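Long-range contacts in CDP-glucose-4,6-dehydratase (PDB 1RKX), which catalyses the 4,6-dehydration of CDP-D-glucose, with a bound NAD that probably serves as hydride carrier, in a Rossmann-fold short-chain dehydrogenase/reductase framework: residues K10-T15 and I83-A88; H227-W232 and A300-L305; V330-N335 and E344-E349. All blocks are in the same frame, centred on the assembly; numbering follows the deposited sequence.

Contact 1 of 3, residues K10-T15 and I83-A88; sequences KRVFVT and IVFHMA. With NAD (nicotinamide-adenine-dinucleotide), chain G.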
loop_
_atom_site.group_PDB
_atom_site.type_symbol
_atom_site.label_atom_id
_atom_site.label_comp_id
_atom_site.label_asym_id
_atom_site.label_seq_id
_atom_site.Cartn_x
_atom_site.Cartn_y
_atom_site.Cartn_z
ATOM N N LYS C 10 -8.836 -28.615 -30.587
ATOM C CA LYS C 10 -9.407 -28.077 -29.352
ATOM C C LYS C 10 -10.700 -27.330 -29.649
ATOM O O LYS C 10 -10.790 -26.599 -30.637
ATOM C CB LYS C 10 -8.424 -27.120 -28.667
ATOM C CG LYS C 10 -7.198 -27.783 -28.054
ATOM C CD LYS C 10 -7.575 -28.679 -26.887
ATOM C CE LYS C 10 -6.348 -29.240 -26.188
ATOM N NZ LYS C 10 -5.502 -30.067 -27.109
ATOM N N ARG C 11 -11.702 -27.519 -28.799
ATOM C CA ARG C 11 -12.978 -26.842 -28.982
ATOM C C ARG C 11 -12.884 -25.514 -28.232
ATOM O O ARG C 11 -12.882 -25.482 -27.003
ATOM C CB ARG C 11 -14.121 -27.700 -28.431
ATOM C CG ARG C 11 -14.218 -29.078 -29.078
ATOM C CD ARG C 11 -15.386 -29.880 -28.528
ATOM N NE ARG C 11 -16.676 -29.393 -29.012
ATOM C CZ ARG C 11 -17.103 -29.510 -30.266
ATOM N NH1 ARG C 11 -16.343 -30.099 -31.181
ATOM N NH2 ARG C 11 -18.298 -29.041 -30.610
ATOM N N VAL C 12 -12.805 -24.424 -28.988
ATOM C CA VAL C 12 -12.662 -23.089 -28.413
ATOM C C VAL C 12 -13.867 -22.196 -28.699
ATOM O O VAL C 12 -14.290 -22.044 -29.850
ATOM C CB VAL C 12 -11.379 -22.407 -28.958
ATOM C CG1 VAL C 12 -11.104 -21.107 -28.204
ATOM C CG2 VAL C 12 -10.199 -23.358 -28.833
ATOM N N PHE C 13 -14.406 -21.605 -27.637
ATOM C CA PHE C 13 -15.564 -20.723 -27.726
ATOM C C PHE C 13 -15.055 -19.295 -27.539
ATOM O O PHE C 13 -14.393 -18.998 -26.549
ATOM C CB PHE C 13 -16.560 -21.075 -26.617
ATOM C CG PHE C 13 -17.886 -20.368 -26.735
ATOM C CD1 PHE C 13 -18.877 -20.855 -27.582
ATOM C CD2 PHE C 13 -18.153 -19.231 -25.977
ATOM C CE1 PHE C 13 -20.123 -20.220 -27.671
ATOM C CE2 PHE C 13 -19.392 -18.586 -26.057
ATOM C CZ PHE C 13 -20.379 -19.082 -26.905
ATOM N N VAL C 14 -15.368 -18.418 -28.485
ATOM C CA VAL C 14 -14.908 -17.037 -28.419
ATOM C C VAL C 14 -16.033 -16.006 -28.502
ATOM O O VAL C 14 -16.696 -15.901 -29.531
ATOM C CB VAL C 14 -13.921 -16.731 -29.576
ATOM C CG1 VAL C 14 -13.445 -15.279 -29.486
ATOM C CG2 VAL C 14 -12.742 -17.699 -29.538
ATOM N N THR C 15 -16.258 -15.245 -27.432
ATOM C CA THR C 15 -17.280 -14.208 -27.507
ATOM C C THR C 15 -16.565 -13.009 -28.107
ATOM O O THR C 15 -15.368 -12.814 -27.860
ATOM C CB THR C 15 -17.858 -13.811 -26.117
ATOM O OG1 THR C 15 -16.833 -13.208 -25.311
ATOM C CG2 THR C 15 -18.426 -15.029 -25.407
ATOM N N ILE C 83 -12.086 -24.670 -23.952
ATOM C CA ILE C 83 -11.409 -23.397 -23.749
ATOM C C ILE C 83 -12.322 -22.250 -24.161
ATOM O O ILE C 83 -12.969 -22.297 -25.214
ATOM C CB ILE C 83 -10.109 -23.324 -24.579
ATOM C CG1 ILE C 83 -9.179 -24.479 -24.196
ATOM C CG2 ILE C 83 -9.404 -21.989 -24.332
ATOM C CD1 ILE C 83 -7.933 -24.586 -25.066
ATOM N N VAL C 84 -12.363 -21.211 -23.332
ATOM C CA VAL C 84 -13.197 -20.056 -23.608
ATOM C C VAL C 84 -12.424 -18.743 -23.513
ATOM O O VAL C 84 -11.676 -18.523 -22.563
ATOM C CB VAL C 84 -14.377 -19.964 -22.616
ATOM C CG1 VAL C 84 -15.177 -18.690 -22.890
ATOM C CG2 VAL C 84 -15.266 -21.197 -22.735
ATOM N N PHE C 85 -12.607 -17.885 -24.509
ATOM C CA PHE C 85 -11.996 -16.559 -24.525
ATOM C C PHE C 85 -13.163 -15.579 -24.549
ATOM O O PHE C 85 -13.933 -15.544 -25.517
ATOM C CB PHE C 85 -11.143 -16.340 -25.777
ATOM C CG PHE C 85 -9.846 -17.098 -25.777
ATOM C CD1 PHE C 85 -9.752 -18.340 -26.401
ATOM C CD2 PHE C 85 -8.709 -16.560 -25.173
ATOM C CE1 PHE C 85 -8.537 -19.037 -26.428
ATOM C CE2 PHE C 85 -7.488 -17.246 -25.192
ATOM C CZ PHE C 85 -7.403 -18.489 -25.823
ATOM N N HIS C 86 -13.309 -14.795 -23.484
ATOM C CA HIS C 86 -14.395 -13.826 -23.412
ATOM C C HIS C 86 -13.890 -12.447 -23.810
ATOM O O HIS C 86 -13.223 -11.772 -23.024
ATOM C CB HIS C 86 -14.980 -13.803 -21.993
ATOM C CG HIS C 86 -16.064 -12.784 -21.793
ATOM N ND1 HIS C 86 -17.119 -12.633 -22.668
ATOM C CD2 HIS C 86 -16.260 -11.874 -20.808
ATOM C CE1 HIS C 86 -17.915 -11.672 -22.234
ATOM N NE2 HIS C 86 -17.417 -11.195 -21.106
ATOM N N MET C 87 -14.201 -12.035 -25.037
ATOM C CA MET C 87 -13.773 -10.734 -25.521
ATOM C C MET C 87 -14.910 -9.778 -25.844
ATOM O O MET C 87 -14.667 -8.614 -26.155
ATOM C CB MET C 87 -12.870 -10.890 -26.745
ATOM C CG MET C 87 -11.501 -11.442 -26.399
ATOM S SD MET C 87 -10.255 -11.090 -27.648
ATOM C CE MET C 87 -10.539 -12.422 -28.746
ATOM N N ALA C 88 -16.146 -10.260 -25.775
ATOM C CA ALA C 88 -17.294 -9.412 -26.068
ATOM C C ALA C 88 -17.481 -8.375 -24.961
ATOM O O ALA C 88 -17.456 -8.703 -23.771
ATOM C CB ALA C 88 -18.559 -10.257 -26.213
HETATM P PA NAD G . -14.491 -4.370 -31.033
HETATM O O1A NAD G . -15.561 -3.362 -30.874
HETATM O O2A NAD G . -13.857 -4.480 -32.374
HETATM O O5B NAD G . -15.023 -5.831 -30.621
HETATM C C5B NAD G . -16.039 -5.941 -29.595
HETATM C C4B NAD G . -16.820 -7.248 -29.738
HETATM O O4B NAD G . -17.781 -7.157 -28.662
HETATM C C3B NAD G . -17.634 -7.318 -31.022
HETATM O O3B NAD G . -17.377 -8.606 -31.616
HETATM C C2B NAD G . -19.055 -7.124 -30.527
HETATM O O2B NAD G . -20.057 -7.722 -31.396
HETATM C C1B NAD G . -18.976 -7.711 -29.141
HETATM N N9A NAD G . -20.071 -7.277 -28.287
HETATM C C8A NAD G . -20.278 -6.034 -27.750
HETATM N N7A NAD G . -21.386 -5.949 -27.018
HETATM C C5A NAD G . -21.928 -7.218 -27.090
HETATM C C6A NAD G . -23.101 -7.769 -26.530
HETATM N N6A NAD G . -23.974 -7.137 -25.773
HETATM N N1A NAD G . -23.369 -9.086 -26.793
HETATM C C2A NAD G . -22.479 -9.774 -27.582
HETATM N N3A NAD G . -21.365 -9.369 -28.152
HETATM C C4A NAD G . -21.134 -8.058 -27.867
HETATM O O3 NAD G . -13.408 -4.106 -29.940
HETATM P PN NAD G . -11.985 -4.854 -29.633
HETATM O O1N NAD G . -10.975 -3.817 -29.857
HETATM O O2N NAD G . -11.859 -6.011 -30.555
HETATM O O5D NAD G . -12.095 -5.192 -28.091
HETATM C C5D NAD G . -12.065 -6.575 -27.724
HETATM C C4D NAD G . -12.095 -6.711 -26.215
HETATM O O4D NAD G . -10.829 -6.126 -25.760
HETATM C C3D NAD G . -13.167 -5.958 -25.426
HETATM O O3D NAD G . -13.443 -6.699 -24.222
HETATM C C2D NAD G . -12.469 -4.641 -25.115
HETATM O O2D NAD G . -13.096 -3.991 -23.996
HETATM C C1D NAD G . -11.077 -5.122 -24.803
HETATM N N1N NAD G . -10.088 -4.055 -24.904
HETATM C C2N NAD G . -9.622 -3.564 -26.136
HETATM C C3N NAD G . -8.543 -2.530 -26.197
HETATM C C7N NAD G . -8.072 -2.110 -27.529
HETATM O O7N NAD G . -7.161 -1.268 -27.558
HETATM N N7N NAD G . -8.576 -2.593 -28.684
HETATM C C4N NAD G . -8.065 -1.904 -24.905
HETATM C C5N NAD G . -8.684 -2.522 -23.692
HETATM C C6N NAD G . -9.581 -3.485 -23.695
#

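Contact 2 of 3, residues H227-W232 and A300-L305; sequences HAIRPW and AHYLKL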
loop_
_atom_site.group_PDB
_atom_site.type_symbol
_atom_site.label_atom_id
_atom_site.label_comp_id
_atom_site.label_asym_id
_atom_site.label_seq_id
_atom_site.Cartn_x
_atom_site.Cartn_y
_atom_site.Cartn_z
ATOM N N HIS C 227 2.659 15.151 -28.807
ATOM C CA HIS C 227 3.470 14.581 -27.735
ATOM C C HIS C 227 2.794 13.433 -27.004
ATOM O O HIS C 227 3.412 12.781 -26.161
ATOM C CB HIS C 227 3.828 15.666 -26.723
ATOM C CG HIS C 227 4.533 16.838 -27.326
ATOM N ND1 HIS C 227 5.759 16.731 -27.944
ATOM C CD2 HIS C 227 4.179 18.141 -27.413
ATOM C CE1 HIS C 227 6.134 17.920 -28.382
ATOM N NE2 HIS C 227 5.192 18.794 -28.073
ATOM N N ALA C 228 1.526 13.195 -27.318
ATOM C CA ALA C 228 0.772 12.129 -26.669
ATOM C C ALA C 228 1.489 10.796 -26.815
ATOM O O ALA C 228 1.900 10.415 -27.914
ATOM C CB ALA C 228 -0.638 12.044 -27.259
ATOM N N ILE C 229 1.642 10.098 -25.694
ATOM C CA ILE C 229 2.309 8.801 -25.671
ATOM C C ILE C 229 1.380 7.728 -25.121
ATOM O O ILE C 229 0.661 7.947 -24.144
ATOM C CB ILE C 229 3.576 8.841 -24.792
ATOM C CG1 ILE C 229 4.607 9.783 -25.407
ATOM C CG2 ILE C 229 4.156 7.440 -24.643
ATOM C CD1 ILE C 229 5.841 9.975 -24.551
ATOM N N ARG C 230 1.401 6.566 -25.761
ATOM C CA ARG C 230 0.580 5.439 -25.347
ATOM C C ARG C 230 1.395 4.182 -25.642
ATOM O O ARG C 230 2.117 4.126 -26.640
ATOM C CB ARG C 230 -0.722 5.409 -26.154
ATOM C CG ARG C 230 -1.597 6.657 -26.022
ATOM C CD ARG C 230 -2.419 6.633 -24.744
ATOM N NE ARG C 230 -3.297 7.799 -24.627
ATOM C CZ ARG C 230 -2.896 9.017 -24.266
ATOM N NH1 ARG C 230 -1.620 9.248 -23.976
ATOM N NH2 ARG C 230 -3.776 10.007 -24.195
ATOM N N PRO C 231 1.323 3.173 -24.761
ATOM C CA PRO C 231 2.088 1.950 -25.015
ATOM C C PRO C 231 1.448 1.118 -26.126
ATOM O O PRO C 231 0.858 0.069 -25.876
ATOM C CB PRO C 231 2.078 1.249 -23.658
ATOM C CG PRO C 231 0.791 1.692 -23.053
ATOM C CD PRO C 231 0.721 3.154 -23.416
ATOM N N TRP C 232 1.572 1.602 -27.358
ATOM C CA TRP C 232 1.007 0.915 -28.513
ATOM C C TRP C 232 1.627 -0.465 -28.724
ATOM O O TRP C 232 2.816 -0.670 -28.486
ATOM C CB TRP C 232 1.208 1.749 -29.783
ATOM C CG TRP C 232 0.627 3.125 -29.705
ATOM C CD1 TRP C 232 1.313 4.304 -29.626
ATOM C CD2 TRP C 232 -0.762 3.466 -29.685
ATOM N NE1 TRP C 232 0.435 5.358 -29.561
ATOM C CE2 TRP C 232 -0.846 4.872 -29.595
ATOM C CE3 TRP C 232 -1.946 2.716 -29.736
ATOM C CZ2 TRP C 232 -2.070 5.549 -29.553
ATOM C CZ3 TRP C 232 -3.168 3.389 -29.695
ATOM C CH2 TRP C 232 -3.218 4.794 -29.604
ATOM N N ALA C 300 1.520 14.771 -18.026
ATOM C CA ALA C 300 2.686 14.438 -17.216
ATOM C C ALA C 300 2.943 12.933 -17.215
ATOM O O ALA C 300 4.074 12.481 -17.020
ATOM C CB ALA C 300 2.487 14.933 -15.786
ATOM N N HIS C 301 1.890 12.159 -17.442
ATOM C CA HIS C 301 2.016 10.708 -17.442
ATOM C C HIS C 301 0.946 10.047 -18.297
ATOM O O HIS C 301 -0.036 10.676 -18.692
ATOM C CB HIS C 301 1.886 10.184 -16.016
ATOM C CG HIS C 301 0.607 10.588 -15.354
ATOM N ND1 HIS C 301 0.424 11.832 -14.789
ATOM C CD2 HIS C 301 -0.577 9.944 -15.234
ATOM C CE1 HIS C 301 -0.818 11.936 -14.350
ATOM N NE2 HIS C 301 -1.447 10.804 -14.609
ATOM N N TYR C 302 1.149 8.763 -18.567
ATOM C CA TYR C 302 0.207 7.973 -19.347
ATOM C C TYR C 302 0.087 6.598 -18.692
ATOM O O TYR C 302 1.042 6.093 -18.105
ATOM C CB TYR C 302 0.690 7.840 -20.795
ATOM C CG TYR C 302 2.108 7.340 -20.935
ATOM C CD1 TYR C 302 2.387 5.975 -21.002
ATOM C CD2 TYR C 302 3.178 8.236 -20.992
ATOM C CE1 TYR C 302 3.699 5.514 -21.127
ATOM C CE2 TYR C 302 4.492 7.786 -21.112
ATOM C CZ TYR C 302 4.744 6.424 -21.182
ATOM O OH TYR C 302 6.037 5.978 -21.310
ATOM N N LEU C 303 -1.100 6.017 -18.789
ATOM C CA LEU C 303 -1.406 4.706 -18.216
ATOM C C LEU C 303 -0.581 3.603 -18.866
ATOM O O LEU C 303 -0.572 3.467 -20.087
ATOM C CB LEU C 303 -2.900 4.411 -18.408
ATOM C CG LEU C 303 -3.596 3.235 -17.709
ATOM C CD1 LEU C 303 -2.924 1.917 -18.064
ATOM C CD2 LEU C 303 -3.579 3.460 -16.213
ATOM N N LYS C 304 0.116 2.820 -18.049
ATOM C CA LYS C 304 0.912 1.709 -18.560
ATOM C C LYS C 304 0.891 0.559 -17.563
ATOM O O LYS C 304 0.497 0.733 -16.408
ATOM C CB LYS C 304 2.356 2.140 -18.851
ATOM C CG LYS C 304 3.178 2.488 -17.641
ATOM C CD LYS C 304 4.598 2.857 -18.052
ATOM C CE LYS C 304 5.448 3.179 -16.837
ATOM N NZ LYS C 304 6.849 3.484 -17.204
ATOM N N LEU C 305 1.319 -0.614 -18.012
ATOM C CA LEU C 305 1.303 -1.798 -17.172
ATOM C C LEU C 305 2.680 -2.406 -16.967
ATOM O O LEU C 305 3.545 -2.325 -17.836
ATOM C CB LEU C 305 0.393 -2.861 -17.800
ATOM C CG LEU C 305 -1.043 -2.477 -18.172
ATOM C CD1 LEU C 305 -1.754 -3.691 -18.774
ATOM C CD2 LEU C 305 -1.777 -1.987 -16.942
#

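Contact 3 of 3, residues V330-N335 and E344-E349; sequences VGWHKN and EYSITE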
loop_
_atom_site.group_PDB
_atom_site.type_symbol
_atom_site.label_atom_id
_atom_site.label_comp_id
_atom_site.label_asym_id
_atom_site.label_seq_id
_atom_site.Cartn_x
_atom_site.Cartn_y
_atom_site.Cartn_z
ATOM N N VAL C 330 0.587 -0.406 -42.194
ATOM C CA VAL C 330 0.477 0.254 -43.484
ATOM C C VAL C 330 0.366 -0.796 -44.584
ATOM O O VAL C 330 -0.433 -0.660 -45.510
ATOM C CB VAL C 330 1.699 1.169 -43.746
ATOM C CG1 VAL C 330 1.662 1.703 -45.173
ATOM C CG2 VAL C 330 1.698 2.321 -42.754
ATOM N N GLY C 331 1.157 -1.855 -44.468
ATOM C CA GLY C 331 1.117 -2.904 -45.469
ATOM C C GLY C 331 -0.257 -3.543 -45.566
ATOM O O GLY C 331 -0.801 -3.717 -46.662
ATOM N N TRP C 332 -0.821 -3.897 -44.414
ATOM C CA TRP C 332 -2.136 -4.518 -44.372
ATOM C C TRP C 332 -3.166 -3.608 -45.032
ATOM O O TRP C 332 -3.959 -4.046 -45.868
ATOM C CB TRP C 332 -2.536 -4.790 -42.918
ATOM C CG TRP C 332 -3.656 -5.776 -42.768
ATOM C CD1 TRP C 332 -3.544 -7.096 -42.440
ATOM C CD2 TRP C 332 -5.055 -5.522 -42.939
ATOM N NE1 TRP C 332 -4.785 -7.680 -42.391
ATOM C CE2 TRP C 332 -5.732 -6.739 -42.694
ATOM C CE3 TRP C 332 -5.804 -4.386 -43.275
ATOM C CZ2 TRP C 332 -7.125 -6.856 -42.776
ATOM C CZ3 TRP C 332 -7.193 -4.501 -43.358
ATOM C CH2 TRP C 332 -7.837 -5.730 -43.108
ATOM N N HIS C 333 -3.140 -2.331 -44.691
ATOM C CA HIS C 333 -4.114 -1.425 -45.265
ATOM C C HIS C 333 -4.049 -1.305 -46.785
ATOM O O HIS C 333 -5.058 -1.507 -47.462
ATOM C CB HIS C 333 -3.998 -0.039 -44.640
ATOM C CG HIS C 333 -5.295 0.701 -44.608
ATOM N ND1 HIS C 333 -6.388 0.247 -43.900
ATOM C CD2 HIS C 333 -5.686 1.847 -45.213
ATOM C CE1 HIS C 333 -7.396 1.083 -44.071
ATOM N NE2 HIS C 333 -6.997 2.063 -44.862
ATOM N N LYS C 334 -2.880 -0.984 -47.332
ATOM C CA LYS C 334 -2.785 -0.841 -48.781
ATOM C C LYS C 334 -3.104 -2.125 -49.540
ATOM O O LYS C 334 -3.590 -2.072 -50.669
ATOM C CB LYS C 334 -1.421 -0.277 -49.205
ATOM C CG LYS C 334 -0.205 -0.879 -48.541
ATOM C CD LYS C 334 1.068 -0.231 -49.099
ATOM C CE LYS C 334 1.024 1.295 -49.000
ATOM N NZ LYS C 334 2.233 1.943 -49.588
ATOM N N ASN C 335 -2.845 -3.279 -48.938
ATOM C CA ASN C 335 -3.188 -4.518 -49.615
ATOM C C ASN C 335 -4.710 -4.607 -49.664
ATOM O O ASN C 335 -5.287 -5.041 -50.663
ATOM C CB ASN C 335 -2.608 -5.731 -48.891
ATOM C CG ASN C 335 -1.261 -6.152 -49.456
ATOM O OD1 ASN C 335 -0.208 -5.675 -49.021
ATOM N ND2 ASN C 335 -1.291 -7.039 -50.453
ATOM N N GLU C 344 -6.312 -14.510 -46.642
ATOM C CA GLU C 344 -4.994 -15.116 -46.785
ATOM C C GLU C 344 -3.904 -14.183 -46.284
ATOM O O GLU C 344 -2.950 -14.626 -45.655
ATOM C CB GLU C 344 -4.720 -15.467 -48.249
ATOM C CG GLU C 344 -5.561 -16.613 -48.779
ATOM C CD GLU C 344 -5.495 -17.840 -47.888
ATOM O OE1 GLU C 344 -4.384 -18.198 -47.439
ATOM O OE2 GLU C 344 -6.556 -18.452 -47.639
ATOM N N TYR C 345 -4.042 -12.892 -46.569
ATOM C CA TYR C 345 -3.043 -11.925 -46.126
ATOM C C TYR C 345 -2.934 -11.933 -44.606
ATOM O O TYR C 345 -1.835 -11.917 -44.052
ATOM C CB TYR C 345 -3.401 -10.514 -46.596
ATOM C CG TYR C 345 -2.295 -9.508 -46.362
ATOM C CD1 TYR C 345 -1.301 -9.299 -47.322
ATOM C CD2 TYR C 345 -2.225 -8.783 -45.170
ATOM C CE1 TYR C 345 -0.267 -8.391 -47.102
ATOM C CE2 TYR C 345 -1.195 -7.873 -44.937
ATOM C CZ TYR C 345 -0.220 -7.683 -45.909
ATOM O OH TYR C 345 0.801 -6.785 -45.703
ATOM N N SER C 346 -4.080 -11.967 -43.928
ATOM C CA SER C 346 -4.092 -11.969 -42.465
ATOM C C SER C 346 -3.495 -13.250 -41.908
ATOM O O SER C 346 -2.832 -13.232 -40.872
ATOM C CB SER C 346 -5.520 -11.778 -41.940
ATOM O OG SER C 346 -6.012 -10.503 -42.313
ATOM N N ILE C 347 -3.721 -14.361 -42.597
ATOM C CA ILE C 347 -3.173 -15.638 -42.153
ATOM C C ILE C 347 -1.652 -15.573 -42.231
ATOM O O ILE C 347 -0.947 -16.038 -41.335
ATOM C CB ILE C 347 -3.656 -16.804 -43.042
ATOM C CG1 ILE C 347 -5.182 -16.903 -42.989
ATOM C CG2 ILE C 347 -3.008 -18.109 -42.588
ATOM C CD1 ILE C 347 -5.740 -17.063 -41.593
ATOM N N THR C 348 -1.152 -14.997 -43.319
ATOM C CA THR C 348 0.288 -14.860 -43.503
ATOM C C THR C 348 0.871 -13.939 -42.435
ATOM O O THR C 348 1.988 -14.157 -41.967
ATOM C CB THR C 348 0.618 -14.302 -44.903
ATOM O OG1 THR C 348 0.240 -15.264 -45.896
ATOM C CG2 THR C 348 2.110 -14.006 -45.029
ATOM N N GLU C 349 0.118 -12.909 -42.050
ATOM C CA GLU C 349 0.595 -11.992 -41.025
ATOM C C GLU C 349 0.776 -12.754 -39.723
ATOM O O GLU C 349 1.759 -12.566 -39.010
ATOM C CB GLU C 349 -0.388 -10.838 -40.826
ATOM C CG GLU C 349 0.121 -9.790 -39.859
ATOM C CD GLU C 349 0.032 -8.392 -40.426
ATOM O OE1 GLU C 349 0.436 -8.194 -41.590
ATOM O OE2 GLU C 349 -0.431 -7.485 -39.704
#

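Contact 1 of 3, residues K10-T15 and I83-A88
Val12, Phe13, Val14 and Thr15 pair in parallel with Ile83, Val84, Phe85 and His86, joining strands 11-15 and 83-86 at the heart of the Rossmann sheet. The zipper is regular: Phe13 N reaches Ile83 O at 2.9 Å, and Phe13 O takes Phe85 N. On one face of the sheet Val12 CG1 comes against the edge of the Phe85 ring, 3.6 Å from CD1. Phe13 and Val84 share the other face, CB of the former touching CG2 of the latter.

At the last bridge, Thr15 to His86, the threonine side chain joins in. Its hydroxyl stands between the backbone N and the carbonyl carbon (chi1 65°), facing the turn that leaves strand 83-86. There OG1 accepts a straight bond from Ala88 N at 3.1 Å and a weak one from Met87 N, and it hydrogen-bonds His86 ND1 at 2.7 Å, near the imidazole plane. These bonds fix the turn where Met87 O receives NAD O3D at 3.0 Å and Ala88 CB packs on the adenine, 3.5 Å from N3A.

Strand 35-40 bonds to the far edge of strand 11-15, while helices 4-7 and 20-31 cover the face carrying Val12, Val14 and Phe85.

Contact 2 of 3, residues H227-W232 and A300-L305
Apolar packing of Ile229 and Pro231 against Tyr302 and the backbone that follows it is the main part of the contact. The Ile229 methyl CG2 sits over one face of the phenol as a CH-pi contact, 3.7 Å from the ring centroid and 17° off the normal. Tyr302 CG lies between its own backbone N and carbonyl carbon (chi1 52°), which brings the ring back beneath that methyl. Pro231 adds CD, 4.1 Å from Tyr302 CD1 and 3.6 Å from Leu303 O. It is the centre of an inverse gamma turn, Trp232 N bonding Arg230 O at 2.7 Å, where the strand bends past Tyr302.

No hydrogen bond crosses between the segments; the polar bonds lie within one segment or go to residues outside. Arg230 NH1 bonds Ile229 O at 2.6 Å, lying above the carbonyl plane but with the oxygen in the guanidinium plane; NH1 also salt-bridges Glu299. Asp266 takes a hydrogen bond from Tyr302 OH and a salt bridge from Lys304 NZ, which also bonds Ser308 of the second subunit.

Here the loop between strand 289-290 and helix 308-314 runs beside strand 229-234. Helix 272-283 touches Ala228 and Trp232, and Met312 of the second subunit packs on Tyr302.

Contact 3 of 3, residues V330-N335 and E344-E349
Ser346 OG is gripped twice: it receives the indole N-H of Trp332, NE1 to OG 3.1 Å, and it is also hydrogen-bonded to Met342 O, one turn earlier in its own helix. The indole bond is fairly straight, with an N-H...O angle of 155°, and OG lies close to the ring plane, at the edge of the indole. Trp332 CG is anti to the backbone N (chi1 -163°), which swings the indole out across the gap until NE1 meets the neighbouring helix.

Tyr345 packs beside this bond. It turns an edge toward the face of the Trp332 five-membered ring in an offset edge-to-face pair, centroids 5.2 Å apart and planes at 79°. The closest carbons are Tyr345 CD2 and Trp332 CD1, at 3.5 Å. Asn335 covers one face of the phenol, its CB 4.2 Å from the ring centroid. Two residues of helix 322-338 thus meet the phenol, Asn335 over a face and Trp332 at an edge, while its hydroxyl nestles against that helix backbone, OH to Gly331 C 3.4 Å. Gly331, with no side chain, presents bare backbone to the phenol oxygen.

Glu349 OE2 stands 4.2 Å from Trp332 CD1 and is hydrogen-bonded to His234.

The two helices run nearly antiparallel, their axes 11.1 Å apart, a wide spacing that the large aromatic side chains fill. They form a helical hairpin, with Trp24 of helix 20-31 against Trp332, Ser346 and Glu349. Chemically, one directional bond helps to fix the rotation of a buried indole and satisfies its N-H, and Tyr345 and Trp332 bury the most surface in the contact.

In the fold
From the N terminus, contact 1 closes first: the chain leaves strand 11-15, makes helix 20-31 and strands 35-40 and 60-63, then returns in 83-86 to the central parallel sheet. Contact 2 closes a separate loop, from strand 229-234 through helices 236-251 and 272-283 to 300-305, on the opposite side of the chain's centre from contact 1. Contact 3 comes last and shortest, folding helix 342-355 back on 322-338. The three loops follow in series, neither nesting nor crossing, and no two contacts touch. Helix 20-31 packs on both contacts 1 and 3, and helix 272-283 on both 2 and 3, so shared helices link them.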